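Local coordinates for nonsense-mediated mRNA decay protein 2 (Saccharomyces cerevisiae, PDB 4LUN) that takes part in nonsense-mediated decay, the pathway that degrades mRNAs carrying premature stop codons, and is represented here by its N-terminal MIF4G domain, at residues E121-D126 against L191-K196; D132-I137 against L197-T202; G142-F147 against S185-I190. All coordinates share one frame; numbering follows the deposited sequence.

Interaction 1: E121-D126 against L191-K196; sequences ENPSVD and LNYKFK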
ATOM      1  N   GLU A 121      -5.208   6.506   6.403  1.00 14.14           N
ATOM      2  CA  GLU A 121      -5.349   7.033   7.759  1.00 14.29           C
ATOM      3  C   GLU A 121      -5.617   5.854   8.698  1.00 18.35           C
ATOM      4  O   GLU A 121      -6.507   5.037   8.437  1.00 19.35           O
ATOM      5  CB  GLU A 121      -6.501   8.047   7.805  1.00 18.79           C
ATOM      6  CG  GLU A 121      -6.738   8.688   9.188  1.00 24.68           C
ATOM      7  CD  GLU A 121      -5.779   9.829   9.511  1.00 28.52           C
ATOM      8  OE1 GLU A 121      -5.531  10.670   8.624  1.00 22.69           O
ATOM      9  OE2 GLU A 121      -5.282   9.899  10.660  1.00 30.85           O
ATOM     10  N   ASN A 122      -4.840   5.752   9.770  1.00 14.84           N
ATOM     11  CA  ASN A 122      -5.029   4.662  10.725  1.00 14.68           C
ATOM     12  C   ASN A 122      -6.365   4.806  11.431  1.00 17.81           C
ATOM     13  O   ASN A 122      -6.855   5.924  11.630  1.00 17.41           O
ATOM     14  CB  ASN A 122      -3.920   4.650  11.778  1.00 15.93           C
ATOM     15  CG  ASN A 122      -2.584   4.167  11.240  1.00 13.60           C
ATOM     16  OD1 ASN A 122      -2.509   3.525  10.185  1.00 16.99           O
ATOM     17  ND2 ASN A 122      -1.518   4.504  11.954  1.00 14.47           N
ATOM     18  N   PRO A 123      -6.955   3.675  11.834  1.00 16.44           N
ATOM     19  CA  PRO A 123      -8.139   3.768  12.689  1.00 17.42           C
ATOM     20  C   PRO A 123      -7.769   4.534  13.950  1.00 17.33           C
ATOM     21  O   PRO A 123      -6.617   4.502  14.367  1.00 17.87           O
ATOM     22  CB  PRO A 123      -8.449   2.304  13.029  1.00 19.43           C
ATOM     23  CG  PRO A 123      -7.824   1.509  11.922  1.00 16.76           C
ATOM     24  CD  PRO A 123      -6.578   2.283  11.530  1.00 14.67           C
ATOM     25  N   SER A 124      -8.745   5.222  14.536  1.00 20.12           N
ATOM     26  CA  SER A 124      -8.531   5.972  15.761  1.00 17.77           C
ATOM     27  C   SER A 124      -9.189   5.254  16.932  1.00 22.22           C
ATOM     28  O   SER A 124      -9.484   5.863  17.960  1.00 25.57           O
ATOM     29  CB  SER A 124      -9.114   7.387  15.621  1.00 16.53           C
ATOM     30  OG  SER A 124     -10.373   7.353  14.961  1.00 28.69           O
ATOM     31  N   VAL A 125      -9.421   3.954  16.759  1.00 18.15           N
ATOM     32  CA  VAL A 125      -9.931   3.096  17.824  1.00 15.31           C
ATOM     33  C   VAL A 125      -9.032   1.877  17.928  1.00 17.12           C
ATOM     34  O   VAL A 125      -8.197   1.642  17.056  1.00 14.30           O
ATOM     35  CB  VAL A 125     -11.358   2.615  17.525  1.00 16.96           C
ATOM     36  CG1 VAL A 125     -12.352   3.777  17.603  1.00 22.73           C
ATOM     37  CG2 VAL A 125     -11.408   1.960  16.142  1.00 17.53           C
ATOM     38  N   ASP A 126      -9.223   1.090  18.979  1.00 15.57           N
ATOM     39  CA  ASP A 126      -8.393  -0.080  19.211  1.00 14.14           C
ATOM     40  C   ASP A 126      -8.936  -1.241  18.389  1.00 15.22           C
ATOM     41  O   ASP A 126     -10.053  -1.186  17.878  1.00 19.50           O
ATOM     42  CB  ASP A 126      -8.419  -0.444  20.697  1.00 15.32           C
ATOM     43  CG  ASP A 126      -7.220  -1.278  21.135  1.00 22.01           C
ATOM     44  OD1 ASP A 126      -6.397  -1.686  20.287  1.00 20.84           O
ATOM     45  OD2 ASP A 126      -7.104  -1.531  22.352  1.00 20.68           O
ATOM     46  N   LEU A 191       2.461   1.426   9.087  1.00 14.82           N
ATOM     47  CA  LEU A 191       3.250   0.432   9.791  1.00 11.82           C
ATOM     48  C   LEU A 191       3.110   0.568  11.300  1.00 15.23           C
ATOM     49  O   LEU A 191       3.506  -0.332  12.045  1.00 15.63           O
ATOM     50  CB  LEU A 191       4.720   0.537   9.403  1.00 16.20           C
ATOM     51  CG  LEU A 191       5.011   0.133   7.963  1.00 14.36           C
ATOM     52  CD1 LEU A 191       6.499   0.311   7.677  1.00 15.15           C
ATOM     53  CD2 LEU A 191       4.604  -1.304   7.726  1.00 21.49           C
ATOM     54  N   ASN A 192       2.532   1.686  11.737  1.00 15.71           N
ATOM     55  CA  ASN A 192       2.520   2.020  13.159  0.53 19.00           C
ATOM     56  C   ASN A 192       1.131   2.026  13.801  1.00 25.10           C
ATOM     57  O   ASN A 192       0.871   2.761  14.756  1.00 28.47           O
ATOM     58  CB  ASN A 192       3.239   3.351  13.398  0.53 18.67           C
ATOM     59  CG  ASN A 192       4.754   3.220  13.282  0.53 19.77           C
ATOM     60  OD1 ASN A 192       5.409   2.685  14.180  0.53 23.41           O
ATOM     61  ND2 ASN A 192       5.315   3.691  12.173  0.53 22.12           N
ATOM     62  N   TYR A 193       0.236   1.198  13.283  1.00 14.41           N
ATOM     63  CA  TYR A 193      -1.036   0.988  13.965  1.00 14.75           C
ATOM     64  C   TYR A 193      -0.970  -0.339  14.712  1.00 13.46           C
ATOM     65  O   TYR A 193      -0.879  -1.400  14.090  1.00 17.29           O
ATOM     66  CB  TYR A 193      -2.199   0.973  12.982  1.00 12.87           C
ATOM     67  CG  TYR A 193      -3.531   0.680  13.643  1.00 15.31           C
ATOM     68  CD1 TYR A 193      -4.130   1.606  14.498  1.00 15.52           C
ATOM     69  CD2 TYR A 193      -4.191  -0.517  13.411  1.00 16.26           C
ATOM     70  CE1 TYR A 193      -5.355   1.334  15.108  1.00 13.52           C
ATOM     71  CE2 TYR A 193      -5.407  -0.798  14.018  1.00 14.98           C
ATOM     72  CZ  TYR A 193      -5.986   0.132  14.863  1.00 17.29           C
ATOM     73  OH  TYR A 193      -7.212  -0.163  15.456  1.00 16.11           O
ATOM     74  N   LYS A 194      -0.987  -0.271  16.043  1.00 14.15           N
ATOM     75  CA  LYS A 194      -0.934  -1.470  16.890  1.00 13.18           C
ATOM     76  C   LYS A 194       0.250  -2.365  16.527  1.00 14.92           C
ATOM     77  O   LYS A 194       0.097  -3.577  16.409  1.00 15.53           O
ATOM     78  CB  LYS A 194      -2.245  -2.261  16.812  1.00 16.12           C
ATOM     79  CG  LYS A 194      -3.470  -1.478  17.263  1.00 17.60           C
ATOM     80  CD  LYS A 194      -3.443  -1.242  18.764  1.00 18.66           C
ATOM     81  CE  LYS A 194      -3.265  -2.542  19.513  1.00 25.76           C
ATOM     82  NZ  LYS A 194      -3.644  -2.407  20.949  1.00 30.00           N
ATOM     83  N   PHE A 195       1.415  -1.747  16.325  1.00 14.38           N
ATOM     84  CA  PHE A 195       2.603  -2.467  15.877  1.00 15.15           C
ATOM     85  C   PHE A 195       2.897  -3.694  16.710  1.00 15.80           C
ATOM     86  O   PHE A 195       3.315  -4.720  16.177  1.00 15.59           O
ATOM     87  CB  PHE A 195       3.831  -1.561  15.887  1.00 16.42           C
ATOM     88  CG  PHE A 195       5.134  -2.313  15.826  1.00 15.50           C
ATOM     89  CD1 PHE A 195       5.633  -2.755  14.609  1.00 16.51           C
ATOM     90  CD2 PHE A 195       5.880  -2.543  16.977  1.00 16.93           C
ATOM     91  CE1 PHE A 195       6.830  -3.454  14.546  1.00 16.86           C
ATOM     92  CE2 PHE A 195       7.094  -3.243  16.922  1.00 17.12           C
ATOM     93  CZ  PHE A 195       7.565  -3.696  15.706  1.00 15.62           C
ATOM     94  N   LYS A 196       2.674  -3.597  18.017  1.00 16.99           N
ATOM     95  CA  LYS A 196       3.071  -4.686  18.906  1.00 19.78           C
ATOM     96  C   LYS A 196       2.324  -5.999  18.673  1.00 16.97           C
ATOM     97  O   LYS A 196       2.802  -7.058  19.108  1.00 17.23           O
ATOM     98  CB  LYS A 196       3.043  -4.245  20.382  1.00 23.57           C
ATOM     99  CG  LYS A 196       4.166  -3.266  20.717  1.00 26.22           C
ATOM    100  CD  LYS A 196       4.416  -3.161  22.216  1.00 32.40           C
ATOM    101  CE  LYS A 196       3.198  -2.644  22.965  1.00 43.46           C
ATOM    102  NZ  LYS A 196       3.475  -2.551  24.435  1.00 45.59           N
TER

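Interaction 2: D132-I137 against L197-T202; sequences DELQRI and LGFTTT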
ATOM      1  N   ASP A 132     -11.091  -9.202  12.078  1.00 17.63           N
ATOM      2  CA  ASP A 132     -11.351  -7.993  11.323  1.00 18.20           C
ATOM      3  C   ASP A 132     -10.059  -7.255  10.993  1.00 16.43           C
ATOM      4  O   ASP A 132      -9.962  -6.637   9.924  1.00 20.49           O
ATOM      5  CB  ASP A 132     -12.297  -7.057  12.077  1.00 22.66           C
ATOM      6  CG  ASP A 132     -13.693  -7.639  12.241  1.00 33.30           C
ATOM      7  OD1 ASP A 132     -14.010  -8.641  11.564  1.00 28.93           O
ATOM      8  OD2 ASP A 132     -14.475  -7.083  13.043  1.00 29.36           O
ATOM      9  N   GLU A 133      -9.090  -7.313  11.902  1.00 18.85           N
ATOM     10  CA  GLU A 133      -7.825  -6.603  11.668  1.00 16.49           C
ATOM     11  C   GLU A 133      -7.085  -7.227  10.500  1.00 18.21           C
ATOM     12  O   GLU A 133      -6.507  -6.512   9.696  1.00 16.99           O
ATOM     13  CB  GLU A 133      -6.950  -6.570  12.922  1.00 17.47           C
ATOM     14  CG  GLU A 133      -5.597  -5.880  12.733  1.00 17.23           C
ATOM     15  CD  GLU A 133      -5.691  -4.414  12.287  1.00 22.22           C
ATOM     16  OE1 GLU A 133      -6.782  -3.795  12.299  1.00 20.23           O
ATOM     17  OE2 GLU A 133      -4.629  -3.858  11.939  1.00 23.61           O
ATOM     18  N   LEU A 134      -7.116  -8.553  10.394  1.00 18.71           N
ATOM     19  CA  LEU A 134      -6.498  -9.209   9.243  1.00 21.59           C
ATOM     20  C   LEU A 134      -7.127  -8.761   7.919  1.00 19.81           C
ATOM     21  O   LEU A 134      -6.411  -8.556   6.933  1.00 18.36           O
ATOM     22  CB  LEU A 134      -6.556 -10.740   9.398  1.00 18.97           C
ATOM     23  CG  LEU A 134      -5.597 -11.322  10.436  1.00 27.07           C
ATOM     24  CD1 LEU A 134      -6.072 -12.693  10.906  1.00 35.96           C
ATOM     25  CD2 LEU A 134      -4.178 -11.411   9.865  1.00 30.24           C
ATOM     26  N   GLN A 135      -8.456  -8.621   7.900  1.00 16.33           N
ATOM     27  CA  GLN A 135      -9.181  -8.144   6.716  1.00 17.83           C
ATOM     28  C   GLN A 135      -8.804  -6.700   6.403  1.00 16.57           C
ATOM     29  O   GLN A 135      -8.627  -6.334   5.249  1.00 17.41           O
ATOM     30  CB  GLN A 135     -10.697  -8.244   6.913  1.00 23.02           C
ATOM     31  CG  GLN A 135     -11.196  -9.655   7.183  1.00 29.62           C
ATOM     32  CD  GLN A 135     -11.124 -10.557   5.959  1.00 41.98           C
ATOM     33  OE1 GLN A 135     -10.458 -11.598   5.976  1.00 44.45           O
ATOM     34  NE2 GLN A 135     -11.822 -10.170   4.895  1.00 46.13           N
ATOM     35  N   ARG A 136      -8.687  -5.888   7.445  1.00 16.18           N
ATOM     36  CA  ARG A 136      -8.332  -4.484   7.274  1.00 17.20           C
ATOM     37  C   ARG A 136      -6.932  -4.343   6.695  1.00 16.02           C
ATOM     38  O   ARG A 136      -6.723  -3.535   5.802  1.00 15.29           O
ATOM     39  CB  ARG A 136      -8.411  -3.719   8.599  1.00 15.32           C
ATOM     40  CG  ARG A 136      -8.399  -2.187   8.427  1.00 21.28           C
ATOM     41  CD  ARG A 136      -8.126  -1.479   9.765  1.00 15.85           C
ATOM     42  NE  ARG A 136      -6.806  -1.794  10.272  1.00 17.00           N
ATOM     43  CZ  ARG A 136      -5.704  -1.156   9.892  1.00 17.36           C
ATOM     44  NH1 ARG A 136      -5.794  -0.168   9.017  1.00 18.88           N
ATOM     45  NH2 ARG A 136      -4.529  -1.505  10.381  1.00 19.09           N
ATOM     46  N   ILE A 137      -6.005  -5.153   7.197  1.00 14.03           N
ATOM     47  CA  ILE A 137      -4.605  -5.147   6.760  1.00 15.04           C
ATOM     48  C   ILE A 137      -4.517  -5.578   5.302  1.00 15.91           C
ATOM     49  O   ILE A 137      -3.775  -4.993   4.512  1.00 16.12           O
ATOM     50  CB  ILE A 137      -3.757  -6.094   7.660  1.00 17.44           C
ATOM     51  CG1 ILE A 137      -3.587  -5.491   9.056  1.00 19.49           C
ATOM     52  CG2 ILE A 137      -2.385  -6.368   7.043  1.00 20.42           C
ATOM     53  CD1 ILE A 137      -2.635  -4.304   9.101  1.00 22.46           C
ATOM     54  N   LEU A 197       1.186  -5.937  17.963  1.00 15.71           N
ATOM     55  CA  LEU A 197       0.407  -7.140  17.623  1.00 14.11           C
ATOM     56  C   LEU A 197       0.977  -7.901  16.431  1.00 17.79           C
ATOM     57  O   LEU A 197       0.664  -9.075  16.248  1.00 16.90           O
ATOM     58  CB  LEU A 197      -1.094  -6.844  17.434  1.00 18.04           C
ATOM     59  CG  LEU A 197      -1.807  -6.393  18.711  1.00 24.09           C
ATOM     60  CD1 LEU A 197      -3.289  -6.191  18.435  1.00 28.63           C
ATOM     61  CD2 LEU A 197      -1.594  -7.401  19.846  1.00 29.34           C
ATOM     62  N   GLY A 198       1.828  -7.253  15.637  1.00 14.41           N
ATOM     63  CA  GLY A 198       2.544  -7.941  14.568  1.00 17.41           C
ATOM     64  C   GLY A 198       1.863  -7.989  13.209  1.00 18.00           C
ATOM     65  O   GLY A 198       2.447  -8.478  12.242  1.00 16.82           O
ATOM     66  N   PHE A 199       0.632  -7.501  13.114  1.00 14.36           N
ATOM     67  CA  PHE A 199      -0.046  -7.510  11.817  1.00 15.33           C
ATOM     68  C   PHE A 199       0.601  -6.565  10.791  1.00 17.36           C
ATOM     69  O   PHE A 199       0.595  -6.841   9.577  1.00 17.61           O
ATOM     70  CB  PHE A 199      -1.542  -7.184  11.974  1.00 14.01           C
ATOM     71  CG  PHE A 199      -2.302  -8.178  12.815  1.00 20.03           C
ATOM     72  CD1 PHE A 199      -2.604  -9.431  12.318  1.00 21.55           C
ATOM     73  CD2 PHE A 199      -2.729  -7.848  14.093  1.00 19.75           C
ATOM     74  CE1 PHE A 199      -3.312 -10.348  13.084  1.00 23.75           C
ATOM     75  CE2 PHE A 199      -3.441  -8.771  14.870  1.00 21.32           C
ATOM     76  CZ  PHE A 199      -3.721 -10.017  14.359  1.00 21.72           C
ATOM     77  N   THR A 200       1.155  -5.439  11.240  1.00 15.12           N
ATOM     78  CA  THR A 200       1.718  -4.515  10.252  1.00 14.82           C
ATOM     79  C   THR A 200       3.045  -4.997   9.694  1.00 16.53           C
ATOM     80  O   THR A 200       3.498  -4.484   8.671  1.00 16.04           O
ATOM     81  CB  THR A 200       1.894  -3.075  10.771  1.00 15.85           C
ATOM     82  OG1 THR A 200       2.948  -3.038  11.730  1.00 17.40           O
ATOM     83  CG2 THR A 200       0.597  -2.567  11.389  1.00 15.79           C
ATOM     84  N   THR A 201       3.677  -5.970  10.346  1.00 15.63           N
ATOM     85  CA  THR A 201       4.935  -6.496   9.810  1.00 12.43           C
ATOM     86  C   THR A 201       4.677  -7.126   8.440  1.00 14.25           C
ATOM     87  O   THR A 201       5.568  -7.147   7.588  1.00 15.68           O
ATOM     88  CB  THR A 201       5.633  -7.520  10.742  1.00 16.30           C
ATOM     89  OG1 THR A 201       4.777  -8.644  10.946  1.00 15.82           O
ATOM     90  CG2 THR A 201       6.019  -6.910  12.088  1.00 18.06           C
ATOM     91  N   THR A 202       3.470  -7.635   8.219  1.00 13.57           N
ATOM     92  CA  THR A 202       3.142  -8.208   6.914  1.00 15.27           C
ATOM     93  C   THR A 202       2.938  -7.166   5.806  1.00 17.32           C
ATOM     94  O   THR A 202       3.036  -7.486   4.619  1.00 17.57           O
ATOM     95  CB  THR A 202       1.944  -9.182   6.975  1.00 19.64           C
ATOM     96  OG1 THR A 202       0.716  -8.445   7.092  1.00 21.68           O
ATOM     97  CG2 THR A 202       2.101 -10.131   8.156  1.00 23.62           C
TER

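Interaction 3: G142-F147 against S185-I190; sequences GNLRVF and SILREI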
ATOM      1  N   GLY A 142      -3.539  -3.889  -0.357  1.00 16.25           N
ATOM      2  CA  GLY A 142      -4.017  -3.723  -1.725  1.00 16.81           C
ATOM      3  C   GLY A 142      -4.021  -2.266  -2.148  1.00 15.11           C
ATOM      4  O   GLY A 142      -3.627  -1.922  -3.271  1.00 17.05           O
ATOM      5  N   ASN A 143      -4.504  -1.407  -1.258  1.00 14.57           N
ATOM      6  CA  ASN A 143      -4.509   0.024  -1.524  1.00 14.88           C
ATOM      7  C   ASN A 143      -3.096   0.567  -1.680  1.00 15.21           C
ATOM      8  O   ASN A 143      -2.838   1.407  -2.547  1.00 14.79           O
ATOM      9  CB  ASN A 143      -5.245   0.772  -0.409  1.00 13.81           C
ATOM     10  CG  ASN A 143      -6.736   0.464  -0.389  1.00 20.61           C
ATOM     11  OD1 ASN A 143      -7.308   0.054  -1.405  1.00 25.98           O
ATOM     12  ND2 ASN A 143      -7.372   0.685   0.754  1.00 15.57           N
ATOM     13  N   LEU A 144      -2.181   0.090  -0.844  1.00 14.37           N
ATOM     14  CA  LEU A 144      -0.788   0.516  -0.950  1.00 11.79           C
ATOM     15  C   LEU A 144      -0.188   0.055  -2.267  1.00 16.36           C
ATOM     16  O   LEU A 144       0.574   0.778  -2.900  1.00 16.46           O
ATOM     17  CB  LEU A 144       0.034  -0.039   0.231  1.00 14.78           C
ATOM     18  CG  LEU A 144       1.549   0.196   0.234  1.00 12.66           C
ATOM     19  CD1 LEU A 144       1.862   1.691   0.375  1.00 16.96           C
ATOM     20  CD2 LEU A 144       2.179  -0.596   1.367  1.00 14.49           C
ATOM     21  N   ARG A 145      -0.553  -1.148  -2.701  1.00 15.33           N
ATOM     22  CA  ARG A 145       0.029  -1.674  -3.934  1.00 16.35           C
ATOM     23  C   ARG A 145      -0.411  -0.826  -5.117  1.00 21.09           C
ATOM     24  O   ARG A 145       0.406  -0.415  -5.956  1.00 17.33           O
ATOM     25  CB  ARG A 145      -0.393  -3.131  -4.129  1.00 18.38           C
ATOM     26  CG  ARG A 145       0.348  -3.842  -5.248  1.00 23.38           C
ATOM     27  CD  ARG A 145      -0.422  -3.804  -6.536  1.00 28.22           C
ATOM     28  NE  ARG A 145       0.343  -4.402  -7.629  1.00 30.82           N
ATOM     29  CZ  ARG A 145       0.254  -5.679  -7.980  1.00 35.69           C
ATOM     30  NH1 ARG A 145      -0.570  -6.489  -7.327  1.00 31.99           N
ATOM     31  NH2 ARG A 145       0.982  -6.142  -8.988  1.00 38.30           N
ATOM     32  N   VAL A 146      -1.705  -0.540  -5.164  1.00 16.03           N
ATOM     33  CA  VAL A 146      -2.274   0.248  -6.257  1.00 16.68           C
ATOM     34  C   VAL A 146      -1.713   1.667  -6.254  1.00 17.11           C
ATOM     35  O   VAL A 146      -1.389   2.219  -7.311  1.00 17.55           O
ATOM     36  CB  VAL A 146      -3.820   0.246  -6.191  1.00 19.12           C
ATOM     37  CG1 VAL A 146      -4.404   1.304  -7.123  1.00 21.64           C
ATOM     38  CG2 VAL A 146      -4.356  -1.149  -6.553  1.00 21.19           C
ATOM     39  N   PHE A 147      -1.604   2.252  -5.063  1.00 13.96           N
ATOM     40  CA  PHE A 147      -1.013   3.575  -4.937  1.00 12.90           C
ATOM     41  C   PHE A 147       0.377   3.591  -5.538  1.00 17.82           C
ATOM     42  O   PHE A 147       0.727   4.503  -6.289  1.00 15.37           O
ATOM     43  CB  PHE A 147      -0.910   4.030  -3.488  1.00 14.37           C
ATOM     44  CG  PHE A 147      -0.151   5.313  -3.341  1.00 12.29           C
ATOM     45  CD1 PHE A 147      -0.815   6.524  -3.420  1.00 18.96           C
ATOM     46  CD2 PHE A 147       1.223   5.308  -3.153  1.00 15.44           C
ATOM     47  CE1 PHE A 147      -0.117   7.724  -3.323  1.00 16.29           C
ATOM     48  CE2 PHE A 147       1.925   6.503  -3.054  1.00 21.17           C
ATOM     49  CZ  PHE A 147       1.241   7.711  -3.134  1.00 20.22           C
ATOM     50  N   SER A 185       5.793   8.829   3.909  1.00 15.12           N
ATOM     51  CA  SER A 185       4.746   9.341   4.795  1.00 13.68           C
ATOM     52  C   SER A 185       3.652   8.311   5.005  1.00 14.75           C
ATOM     53  O   SER A 185       3.219   8.062   6.141  1.00 14.93           O
ATOM     54  CB  SER A 185       4.155  10.650   4.267  1.00 18.02           C
ATOM     55  OG  SER A 185       5.136  11.678   4.274  1.00 20.43           O
ATOM     56  N   ILE A 186       3.225   7.696   3.912  1.00 14.21           N
ATOM     57  CA  ILE A 186       2.205   6.642   3.982  1.00 11.12           C
ATOM     58  C   ILE A 186       2.678   5.441   4.814  1.00 13.79           C
ATOM     59  O   ILE A 186       1.956   4.930   5.690  1.00 12.09           O
ATOM     60  CB  ILE A 186       1.843   6.195   2.558  1.00 10.33           C
ATOM     61  CG1 ILE A 186       1.092   7.315   1.843  1.00 13.11           C
ATOM     62  CG2 ILE A 186       0.970   4.917   2.562  1.00 13.12           C
ATOM     63  CD1 ILE A 186       0.999   7.106   0.334  1.00 15.96           C
ATOM     64  N   LEU A 187       3.880   4.955   4.537  1.00 13.15           N
ATOM     65  CA  LEU A 187       4.358   3.775   5.254  1.00 13.18           C
ATOM     66  C   LEU A 187       4.613   4.055   6.731  1.00 15.85           C
ATOM     67  O   LEU A 187       4.341   3.203   7.583  1.00 15.93           O
ATOM     68  CB  LEU A 187       5.590   3.195   4.572  1.00 18.40           C
ATOM     69  CG  LEU A 187       5.220   2.385   3.334  1.00 17.24           C
ATOM     70  CD1 LEU A 187       6.389   2.291   2.351  1.00 20.34           C
ATOM     71  CD2 LEU A 187       4.789   1.002   3.811  1.00 15.99           C
ATOM     72  N   ARG A 188       5.121   5.239   7.052  1.00 14.39           N
ATOM     73  CA  ARG A 188       5.339   5.563   8.465  1.00 14.36           C
ATOM     74  C   ARG A 188       4.038   5.541   9.266  1.00 19.73           C
ATOM     75  O   ARG A 188       4.031   5.189  10.458  1.00 18.49           O
ATOM     76  CB  ARG A 188       6.032   6.914   8.637  1.00 18.60           C
ATOM     77  CG  ARG A 188       6.612   7.066  10.039  1.00 31.21           C
ATOM     78  CD  ARG A 188       7.874   7.893  10.047  1.00 32.93           C
ATOM     79  NE  ARG A 188       7.578   9.318  10.044  1.00 44.50           N
ATOM     80  CZ  ARG A 188       8.451  10.254  10.397  1.00 40.53           C
ATOM     81  NH1 ARG A 188       9.671   9.911  10.788  1.00 44.92           N
ATOM     82  NH2 ARG A 188       8.101  11.531  10.364  1.00 35.72           N
ATOM     83  N   GLU A 189       2.946   5.927   8.620  1.00 14.87           N
ATOM     84  CA  GLU A 189       1.629   5.865   9.247  1.00 15.83           C
ATOM     85  C   GLU A 189       1.144   4.417   9.401  1.00 16.02           C
ATOM     86  O   GLU A 189       0.911   3.960  10.508  1.00 13.90           O
ATOM     87  CB  GLU A 189       0.604   6.707   8.466  1.00 18.15           C
ATOM     88  CG  GLU A 189      -0.874   6.516   8.896  1.00 17.18           C
ATOM     89  CD  GLU A 189      -1.271   7.338  10.122  1.00 24.31           C
ATOM     90  OE1 GLU A 189      -0.373   7.914  10.773  1.00 24.43           O
ATOM     91  OE2 GLU A 189      -2.491   7.418  10.425  1.00 23.80           O
ATOM     92  N   ILE A 190       1.004   3.700   8.290  1.00 14.24           N
ATOM     93  CA  ILE A 190       0.338   2.395   8.329  1.00 12.24           C
ATOM     94  C   ILE A 190       1.139   1.299   9.044  1.00 14.87           C
ATOM     95  O   ILE A 190       0.564   0.360   9.587  1.00 14.77           O
ATOM     96  CB  ILE A 190      -0.137   1.942   6.924  1.00 12.28           C
ATOM     97  CG1 ILE A 190       1.054   1.653   5.993  1.00 14.62           C
ATOM     98  CG2 ILE A 190      -1.100   2.995   6.325  1.00 11.76           C
ATOM     99  CD1 ILE A 190       0.610   1.313   4.557  1.00 14.49           C
TER

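Interaction 1: E121-D126 against L191-K196
Two interhelical loops of the helical MIF4G domain meet here, the one leading into helix 130-152 and the one leaving helix 182-190, and Tyr193 of the second is the residue on which the first folds. Its ring is sandwiched: Pro123 CD sits over the centre of one face in a CH-pi contact, 3.8 Å from the ring centroid and only 6° off the normal, while CG of the adjacent Lys194 lies over the centre of the opposite face. Pro123 CG extends the same layer to Tyr193 CZ at 3.7 Å. With CG anti to the backbone N (chi1 177°), Tyr193 reaches along the first loop until its OH donates a 2.6 Å hydrogen bond to Val125 O, which lies at the ring edge and in its plane. At the root of the ring, Asn122 CG packs on Tyr193 CB at 3.7 Å, and its amide plane stands 45° from the ring; Asn122 ND2 is meanwhile hydrogen-bonded to Glu189 O in helix 182-190. Farther out, Lys194 bends at chi2 and chi3, which carries NZ to the syn side of Asp126 OD1 for a salt bridge of 2.9 Å. Arg136 of helix 130-152 touches both Pro123 and Tyr193 and so joins the loops to that helix. The CH-pi contact of Pro123 and the hydroxyl bond at the far end together fix both the tilt and the reach of the tyrosine, whereas the lysine-aspartate pair, with an exposed carboxylate, is probably screened by solvent.

Interaction 2: D132-I137 against L197-T202
Apolar packing joins Phe199 to one side of helix 130-152. The side chains of Leu134 and Phe199 cross at about a right angle, Leu134 CD2 touching Phe199 CE1 at 3.5 Å. One turn on, Ile137 CG1 meets the root of the same side chain, Phe199 CB, at 3.9 Å, and Ile137 CG2 lies 3.7 Å from Thr202 OG1. A CH-pi contact comes from Glu133, whose CG lies obliquely to the ring, off-centre and 30° from its normal. Arg291 makes a cation-pi contact with the phenylalanine as well.

Charge pairing is confined to the helix. Glu133 CG is anti to the backbone N (chi1 178°) and the chain then bends, presenting the carboxylate to Arg136, which grips it side-on: NE to OE1 and NH2 to OE2, both 2.8 Å and nearly straight. This leaves the methylene of Glu133 against the aromatic ring.

Hydrogen bonds within residues 197-202 shape the other side. Thr202 OG1 donates to Phe199 O at 3.0 Å, in the carbonyl plane, and Thr202 N bonds to the same oxygen; Thr201 OG1 donates to Gly198 O from a position tilted out of the carbonyl plane. Such hydrophobic docking of the segment leading into helix 201-210 on the flank of helix 130-152 suits the all-helical, HEAT-repeat fold of this MIF4G domain.

Interaction 3: G142-F147 against S185-I190
Ile186 opens the contact from helix 182-190, meeting both Leu144 and Phe147 of helix 130-152. Its two branches divide the work. CG1 lies anti to the carbonyl carbon (chi1 -69°) and carries CD1 over one face of the Phe147 ring, 3.6 Å from the centroid and 18° off the normal, a CH-pi contact displaced toward the rim where Phe147 CZ is 3.5 Å away. CG2 instead turns to Leu144, whose CD1 it meets at 4.0 Å as the two side chains slide past each other in opposite directions. Phe147 reaches across from its own helix, and its side chain and that of Ile186 come from opposite directions. With an alanine here in place of Phe147, Ile186 CD1 is likely to lose the aromatic face it rests on, and a gap would probably open between the two helices.

The next residue, Leu187, uses one methyl: its CD2 touches Leu144 CD2 at 3.9 Å, the side chains crossing at about a right angle. One turn beyond Ile186, Ile190 sends CD1 to that same Leu144 methyl at 4.0 Å. Leu144 is thus shared by three partners, with CD1 given to Ile186 and CD2 touching both Leu187 and Ile190. All five side chains are buried, and what holds them is dispersion and exclusion of water.

The short axes of the two segments run nearly antiparallel, at 173°, and lie 12.1 Å apart, a separation bridged by these large side chains. Ile203 and Phe207 of helix 201-210 also pack on Leu144, while Leu235, Leu238 and Phe239 of helix 231-271 lie against Leu187, placing the contact in a core shared by four helices.

How the interactions relate
All three interactions lie within the MIF4G domain and join the region 121-147 to the region 185-202. Interactions 2 and 3 both use helix 130-152, which meets the segment leading into helix 201-210 in one and helix 182-190 in the other; interaction 1 ties together the loops beside them. The centres of interactions 1 and 2 are about 9 Å apart, and that of interaction 3 lies about 13 Å from each. Along the chain interaction 3 is nested inside the loops closed by the other two, whose segments alternate. Thr200 bonds through OG1 to Leu191 O of interaction 1 and packs through CG2 on Ile190 O of interaction 3, so core and surface loops form one continuous block.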